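Local coordinates for sister chromatid cohesion protein (Chaetomium thermophilum, PDB 5T8V) that probably loads the cohesin ring onto chromatin, this chain being the C-terminal HEAT-repeat part of the Scc2-type loader, at residues A461-L466 with Q605-F610; D488-A493 with Y597-L602. All coordinates share one frame; numbering follows the deposited sequence.

How the contacts relate
Both contacts lie in the helical HEAT-repeat solenoid of the cohesin loader and use neighbouring segments: 597-602 of contact 2 runs into 605-610 of contact 1 after two residues, and their partners lie on helices 481-494 and 446-474, which are successive helices in the chain. Along the sequence, contact 2 falls between the two halves of contact 1. Their centres are about 12 Å apart. They touch through Leu466, which packs on Leu602 and sets its CD1 3.6 Å from Leu601 CD1, and also where Cys607 and Glu608 lie against the end of 597-602. Contact 1 sits about 21 Å from the centre of the chain and contact 2 about 32 Å, both buried.

Contact 1. Residues A461-L466 with Q605-F610; sequences AAISKL and QFCEAF
Phe606 and Ile463 open a buried apolar contact between helix 446-474 of the HEAT-repeat solenoid and the connection from helix 590-602 to helix 610-619. The Phe606 ring receives Ile463 CD1 over one face in a CH-pi contact, with the methyl 4.0 Å from the ring centroid and displaced toward the rim. Ile463 CG1 follows at 3.6 Å from Phe606 CE2, and the ring also packs on Met459 of the same helix 446-474 and on Leu416. One residue on, Cys607 brings its backbone nearest to the helix, with 6.0 Å between its CA and Ile463 CA. Its CB faces Ile463 CG2, while its SG lies 4.3 Å from Leu466 CD2. At the end of the segment Phe610 takes the other branch of the isoleucine. Ile463 CG2 points anti to its own backbone N (CG1 at chi1 -62°), which parts the two branches between the two phenylalanines. Ser464 also meets the Phe610 ring obliquely, its N 3.9 Å and its CB 4.0 Å from Phe610 CE1; its hydroxyl hydrogen-bonds Val639 O of helix 628-642. Closest to Phe610 is Ile463 CG2, 3.5 Å from its CD1.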
ATOM      1  N   ALA A 461      -6.113  12.275  -7.755  1.00 15.95           N
ATOM      2  CA  ALA A 461      -7.441  11.724  -8.000  1.00 16.31           C
ATOM      3  C   ALA A 461      -8.264  12.640  -8.895  1.00 15.24           C
ATOM      4  O   ALA A 461      -8.952  12.173  -9.810  1.00 15.26           O
ATOM      5  CB  ALA A 461      -8.161  11.490  -6.673  1.00 17.42           C
ATOM      6  N   ALA A 462      -8.208  13.950  -8.646  1.00 18.18           N
ATOM      7  CA  ALA A 462      -8.981  14.887  -9.454  1.00 16.94           C
ATOM      8  C   ALA A 462      -8.552  14.842 -10.915  1.00 15.23           C
ATOM      9  O   ALA A 462      -9.396  14.816 -11.820  1.00 15.07           O
ATOM     10  CB  ALA A 462      -8.833  16.301  -8.895  1.00 15.30           C
ATOM     11  N   ILE A 463      -7.242  14.833 -11.167  1.00 12.64           N
ATOM     12  CA  ILE A 463      -6.754  14.754 -12.541  1.00 12.23           C
ATOM     13  C   ILE A 463      -7.209  13.453 -13.191  1.00 12.94           C
ATOM     14  O   ILE A 463      -7.646  13.439 -14.349  1.00 13.32           O
ATOM     15  CB  ILE A 463      -5.221  14.893 -12.572  1.00 12.19           C
ATOM     16  CG1 ILE A 463      -4.800  16.257 -12.012  1.00 14.19           C
ATOM     17  CG2 ILE A 463      -4.701  14.723 -13.990  1.00 12.07           C
ATOM     18  CD1 ILE A 463      -3.315  16.379 -11.731  1.00 14.89           C
ATOM     19  N   SER A 464      -7.106  12.340 -12.463  1.00 13.91           N
ATOM     20  CA  SER A 464      -7.542  11.056 -13.002  1.00 14.77           C
ATOM     21  C   SER A 464      -9.011  11.106 -13.405  1.00 14.82           C
ATOM     22  O   SER A 464      -9.388  10.659 -14.497  1.00 15.03           O
ATOM     23  CB  SER A 464      -7.302   9.955 -11.970  1.00 15.97           C
ATOM     24  OG  SER A 464      -7.639   8.682 -12.492  1.00 16.95           O
ATOM     25  N   LYS A 465      -9.856  11.656 -12.531  1.00 21.88           N
ATOM     26  CA  LYS A 465     -11.270  11.794 -12.857  1.00 22.58           C
ATOM     27  C   LYS A 465     -11.469  12.662 -14.092  1.00 20.90           C
ATOM     28  O   LYS A 465     -12.305  12.350 -14.948  1.00 22.24           O
ATOM     29  CB  LYS A 465     -12.027  12.369 -11.660  1.00 24.18           C
ATOM     30  CG  LYS A 465     -13.347  13.019 -12.028  1.00 26.35           C
ATOM     31  CD  LYS A 465     -14.260  13.184 -10.830  1.00 29.34           C
ATOM     32  CE  LYS A 465     -15.418  14.113 -11.158  1.00 31.75           C
ATOM     33  NZ  LYS A 465     -15.993  13.849 -12.516  1.00 32.98           N
ATOM     34  N   LEU A 466     -10.710  13.752 -14.209  1.00 13.71           N
ATOM     35  CA  LEU A 466     -10.843  14.606 -15.387  1.00 13.03           C
ATOM     36  C   LEU A 466     -10.497  13.843 -16.659  1.00 14.11           C
ATOM     37  O   LEU A 466     -11.197  13.960 -17.672  1.00 14.58           O
ATOM     38  CB  LEU A 466      -9.958  15.844 -15.244  1.00 11.54           C
ATOM     39  CG  LEU A 466      -9.970  16.809 -16.431  1.00 14.40           C
ATOM     40  CD1 LEU A 466     -10.002  18.242 -15.951  1.00 14.46           C
ATOM     41  CD2 LEU A 466      -8.760  16.592 -17.308  1.00 15.68           C
ATOM     42  N   GLN A 605      -0.174  22.995 -17.183  1.00 24.68           N
ATOM     43  CA  GLN A 605       0.957  22.549 -16.379  1.00 15.75           C
ATOM     44  C   GLN A 605       0.501  21.726 -15.181  1.00 15.40           C
ATOM     45  O   GLN A 605       1.247  20.871 -14.693  1.00 17.57           O
ATOM     46  CB  GLN A 605       1.778  23.754 -15.921  1.00 16.66           C
ATOM     47  CG  GLN A 605       3.053  23.385 -15.193  1.00 19.30           C
ATOM     48  CD  GLN A 605       3.822  24.595 -14.704  1.00 19.85           C
ATOM     49  OE1 GLN A 605       3.484  25.737 -15.025  1.00 18.81           O
ATOM     50  NE2 GLN A 605       4.864  24.349 -13.913  1.00 21.27           N
ATOM     51  N   PHE A 606      -0.722  21.957 -14.701  1.00 17.04           N
ATOM     52  CA  PHE A 606      -1.236  21.191 -13.569  1.00 17.18           C
ATOM     53  C   PHE A 606      -1.476  19.735 -13.954  1.00 16.74           C
ATOM     54  O   PHE A 606      -0.894  18.818 -13.362  1.00 16.70           O
ATOM     55  CB  PHE A 606      -2.524  21.835 -13.050  1.00 14.05           C
ATOM     56  CG  PHE A 606      -3.260  20.998 -12.045  1.00 16.79           C
ATOM     57  CD1 PHE A 606      -2.690  20.699 -10.819  1.00 17.33           C
ATOM     58  CD2 PHE A 606      -4.528  20.519 -12.322  1.00 16.57           C
ATOM     59  CE1 PHE A 606      -3.368  19.932  -9.893  1.00 14.09           C
ATOM     60  CE2 PHE A 606      -5.210  19.751 -11.399  1.00 17.29           C
ATOM     61  CZ  PHE A 606      -4.630  19.458 -10.182  1.00 18.45           C
ATOM     62  N   CYS A 607      -2.331  19.500 -14.952  1.00 19.17           N
ATOM     63  CA  CYS A 607      -2.677  18.132 -15.322  1.00 18.63           C
ATOM     64  C   CYS A 607      -1.479  17.387 -15.894  1.00 18.00           C
ATOM     65  O   CYS A 607      -1.323  16.184 -15.658  1.00 17.86           O
ATOM     66  CB  CYS A 607      -3.828  18.137 -16.325  1.00 19.50           C
ATOM     67  SG  CYS A 607      -5.413  18.611 -15.612  1.00 20.89           S
ATOM     68  N   GLU A 608      -0.624  18.079 -16.649  1.00 13.64           N
ATOM     69  CA  GLU A 608       0.544  17.431 -17.229  1.00 14.37           C
ATOM     70  C   GLU A 608       1.481  16.862 -16.173  1.00 15.14           C
ATOM     71  O   GLU A 608       2.352  16.056 -16.516  1.00 15.82           O
ATOM     72  CB  GLU A 608       1.301  18.416 -18.123  1.00 20.01           C
ATOM     73  CG  GLU A 608       0.630  18.679 -19.468  1.00 20.18           C
ATOM     74  CD  GLU A 608       1.473  19.549 -20.390  1.00 22.36           C
ATOM     75  OE1 GLU A 608       2.452  20.165 -19.909  1.00 23.90           O
ATOM     76  OE2 GLU A 608       1.162  19.617 -21.600  1.00 22.60           O
ATOM     77  N   ALA A 609       1.327  17.252 -14.908  1.00 15.16           N
ATOM     78  CA  ALA A 609       2.150  16.712 -13.833  1.00 15.97           C
ATOM     79  C   ALA A 609       1.664  15.358 -13.332  1.00 15.49           C
ATOM     80  O   ALA A 609       2.391  14.701 -12.575  1.00 16.23           O
ATOM     81  CB  ALA A 609       2.194  17.697 -12.666  1.00 16.32           C
ATOM     82  N   PHE A 610       0.469  14.931 -13.747  1.00 15.84           N
ATOM     83  CA  PHE A 610      -0.136  13.672 -13.320  1.00 15.06           C
ATOM     84  C   PHE A 610       0.903  12.581 -13.095  1.00 15.65           C
ATOM     85  O   PHE A 610       1.220  12.249 -11.947  1.00 16.94           O
ATOM     86  CB  PHE A 610      -1.163  13.218 -14.360  1.00 13.20           C
ATOM     87  CG  PHE A 610      -1.954  12.014 -13.946  1.00 13.27           C
ATOM     88  CD1 PHE A 610      -2.771  12.057 -12.832  1.00 14.24           C
ATOM     89  CD2 PHE A 610      -1.893  10.846 -14.681  1.00 12.69           C
ATOM     90  CE1 PHE A 610      -3.506  10.954 -12.451  1.00 14.51           C
ATOM     91  CE2 PHE A 610      -2.625   9.738 -14.305  1.00 13.15           C
ATOM     92  CZ  PHE A 610      -3.434   9.794 -13.189  1.00 14.05           C
TER

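Contact 2. Residues D488-A493 with Y597-L602; sequences DLAASA and YSIILL
Helices 481-494 and 590-602 run side by side in the same direction, their local axes 9.9 Å apart at closest approach and crossing at 23°, with Ala490 CA 6.0 Å from Ile599 CA. Near-parallel packing of this kind is consistent with helices stacked side by side in a HEAT-repeat solenoid, and here it joins two helices far apart in sequence. Ile599 is the side chain that fills the interface, and its two branches serve different residues. The longer one, with CG1 anti to the carbonyl carbon (chi1 -70°), reaches along Ala490 and sets CD1 3.8 Å from Ala490 CB. The shorter one, CG2, meets the branched end of Leu489, 3.8 Å from its CD2. The two side chains approach at a slant, Ile599 CG2 resting against both CG and CD2 of Leu489. CG2 also lies 4.3 Å from Ala493 CB, one turn further along the first helix. Ala493 then passes the contact on to Leu602, whose CD1 is 4.2 Å from Ala493 CB. Ala490 and Ala493 offer short side chains to Ile599, which spans from one to the other. Met503 of helix 500-503 touches both Leu489 and Ile599, and Leu602 also packs on Leu466 and Arg467 of helix 446-474. With aliphatic side chains meeting across the interface and no hydrogen bond between the segments, the association rests on burial of apolar surface, with nothing directional between the two segments to fix their register.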
ATOM      1  N   ASP A 488     -11.236  14.046 -32.067  1.00 19.94           N
ATOM      2  CA  ASP A 488      -9.878  13.740 -32.504  1.00 20.63           C
ATOM      3  C   ASP A 488      -8.854  14.434 -31.616  1.00 18.98           C
ATOM      4  O   ASP A 488      -7.851  13.828 -31.212  1.00 18.94           O
ATOM      5  CB  ASP A 488      -9.693  14.153 -33.965  1.00 22.60           C
ATOM      6  CG  ASP A 488      -8.296  13.866 -34.482  1.00 24.91           C
ATOM      7  OD1 ASP A 488      -7.960  12.675 -34.663  1.00 25.78           O
ATOM      8  OD2 ASP A 488      -7.536  14.830 -34.716  1.00 25.80           O
ATOM      9  N   LEU A 489      -9.103  15.701 -31.280  1.00 18.01           N
ATOM     10  CA  LEU A 489      -8.162  16.447 -30.454  1.00 16.87           C
ATOM     11  C   LEU A 489      -8.039  15.832 -29.066  1.00 16.00           C
ATOM     12  O   LEU A 489      -6.945  15.790 -28.493  1.00 15.62           O
ATOM     13  CB  LEU A 489      -8.603  17.906 -30.361  1.00 16.18           C
ATOM     14  CG  LEU A 489      -7.655  18.858 -29.638  1.00 15.19           C
ATOM     15  CD1 LEU A 489      -6.321  18.949 -30.361  1.00 15.88           C
ATOM     16  CD2 LEU A 489      -8.301  20.228 -29.516  1.00 14.66           C
ATOM     17  N   ALA A 490      -9.153  15.353 -28.505  1.00 16.68           N
ATOM     18  CA  ALA A 490      -9.105  14.688 -27.209  1.00 15.93           C
ATOM     19  C   ALA A 490      -8.343  13.375 -27.302  1.00 18.09           C
ATOM     20  O   ALA A 490      -7.538  13.054 -26.419  1.00 18.43           O
ATOM     21  CB  ALA A 490     -10.519  14.443 -26.689  1.00 15.34           C
ATOM     22  N   ALA A 491      -8.590  12.602 -28.361  1.00 25.14           N
ATOM     23  CA  ALA A 491      -7.805  11.396 -28.590  1.00 26.93           C
ATOM     24  C   ALA A 491      -6.317  11.706 -28.571  1.00 28.71           C
ATOM     25  O   ALA A 491      -5.529  10.975 -27.957  1.00 29.79           O
ATOM     26  CB  ALA A 491      -8.200  10.759 -29.923  1.00 27.84           C
ATOM     27  N   SER A 492      -5.911  12.796 -29.228  1.00 27.04           N
ATOM     28  CA  SER A 492      -4.498  13.157 -29.249  1.00 27.52           C
ATOM     29  C   SER A 492      -4.021  13.631 -27.882  1.00 28.02           C
ATOM     30  O   SER A 492      -2.881  13.363 -27.490  1.00 28.50           O
ATOM     31  CB  SER A 492      -4.249  14.239 -30.297  1.00 27.66           C
ATOM     32  OG  SER A 492      -4.514  13.759 -31.603  1.00 30.02           O
ATOM     33  N   ALA A 493      -4.878  14.331 -27.139  1.00 32.01           N
ATOM     34  CA  ALA A 493      -4.446  14.976 -25.904  1.00 31.92           C
ATOM     35  C   ALA A 493      -4.345  13.998 -24.743  1.00 32.68           C
ATOM     36  O   ALA A 493      -3.529  14.206 -23.838  1.00 31.37           O
ATOM     37  CB  ALA A 493      -5.403  16.113 -25.541  1.00 30.69           C
ATOM     38  N   TYR A 597     -12.844  22.840 -22.809  1.00 13.01           N
ATOM     39  CA  TYR A 597     -12.038  23.323 -21.697  1.00 14.38           C
ATOM     40  C   TYR A 597     -11.266  22.190 -21.036  1.00 12.44           C
ATOM     41  O   TYR A 597     -10.131  22.391 -20.590  1.00 12.09           O
ATOM     42  CB  TYR A 597     -12.924  24.041 -20.678  1.00 13.32           C
ATOM     43  CG  TYR A 597     -12.134  24.690 -19.569  1.00 14.47           C
ATOM     44  CD1 TYR A 597     -11.297  25.769 -19.828  1.00 12.67           C
ATOM     45  CD2 TYR A 597     -12.213  24.221 -18.269  1.00 14.31           C
ATOM     46  CE1 TYR A 597     -10.565  26.360 -18.823  1.00 12.57           C
ATOM     47  CE2 TYR A 597     -11.485  24.808 -17.256  1.00 14.90           C
ATOM     48  CZ  TYR A 597     -10.660  25.877 -17.540  1.00 14.44           C
ATOM     49  OH  TYR A 597      -9.933  26.467 -16.532  1.00 15.26           O
ATOM     50  N   SER A 598     -11.850  20.992 -20.972  1.00 12.50           N
ATOM     51  CA  SER A 598     -11.134  19.860 -20.394  1.00 12.25           C
ATOM     52  C   SER A 598      -9.916  19.495 -21.235  1.00 11.69           C
ATOM     53  O   SER A 598      -8.842  19.203 -20.693  1.00 11.49           O
ATOM     54  CB  SER A 598     -12.073  18.664 -20.257  1.00 12.75           C
ATOM     55  OG  SER A 598     -13.222  19.001 -19.498  1.00 13.56           O
ATOM     56  N   ILE A 599     -10.062  19.505 -22.561  1.00 11.59           N
ATOM     57  CA  ILE A 599      -8.914  19.284 -23.435  1.00 11.24           C
ATOM     58  C   ILE A 599      -7.839  20.325 -23.160  1.00 15.67           C
ATOM     59  O   ILE A 599      -6.649  20.002 -23.068  1.00 11.21           O
ATOM     60  CB  ILE A 599      -9.361  19.300 -24.910  1.00 12.29           C
ATOM     61  CG1 ILE A 599     -10.203  18.062 -25.218  1.00 13.67           C
ATOM     62  CG2 ILE A 599      -8.162  19.341 -25.845  1.00 12.69           C
ATOM     63  CD1 ILE A 599     -11.107  18.223 -26.423  1.00 14.66           C
ATOM     64  N   ILE A 600      -8.237  21.591 -23.021  1.00 11.24           N
ATOM     65  CA  ILE A 600      -7.270  22.627 -22.670  1.00 11.30           C
ATOM     66  C   ILE A 600      -6.569  22.279 -21.362  1.00 11.43           C
ATOM     67  O   ILE A 600      -5.350  22.454 -21.227  1.00 11.65           O
ATOM     68  CB  ILE A 600      -7.966  23.999 -22.600  1.00 11.36           C
ATOM     69  CG1 ILE A 600      -8.428  24.415 -24.000  1.00 11.29           C
ATOM     70  CG2 ILE A 600      -7.026  25.056 -22.015  1.00 11.50           C
ATOM     71  CD1 ILE A 600      -9.325  25.621 -24.024  1.00 11.42           C
ATOM     72  N   LEU A 601      -7.320  21.773 -20.383  1.00 13.83           N
ATOM     73  CA  LEU A 601      -6.733  21.462 -19.085  1.00 12.84           C
ATOM     74  C   LEU A 601      -5.725  20.326 -19.187  1.00 12.42           C
ATOM     75  O   LEU A 601      -4.689  20.351 -18.514  1.00 13.48           O
ATOM     76  CB  LEU A 601      -7.832  21.115 -18.080  1.00 11.71           C
ATOM     77  CG  LEU A 601      -8.667  22.285 -17.554  1.00 13.16           C
ATOM     78  CD1 LEU A 601      -9.808  21.765 -16.708  1.00 14.55           C
ATOM     79  CD2 LEU A 601      -7.816  23.264 -16.747  1.00 11.97           C
ATOM     80  N   LEU A 602      -6.008  19.315 -20.013  1.00 15.51           N
ATOM     81  CA  LEU A 602      -5.072  18.204 -20.144  1.00 15.87           C
ATOM     82  C   LEU A 602      -3.689  18.665 -20.572  1.00 16.93           C
ATOM     83  O   LEU A 602      -2.705  17.973 -20.295  1.00 17.97           O
ATOM     84  CB  LEU A 602      -5.598  17.172 -21.142  1.00 15.16           C
ATOM     85  CG  LEU A 602      -6.818  16.358 -20.706  1.00 15.33           C
ATOM     86  CD1 LEU A 602      -7.250  15.435 -21.827  1.00 14.81           C
ATOM     87  CD2 LEU A 602      -6.531  15.561 -19.441  1.00 15.50           C
TER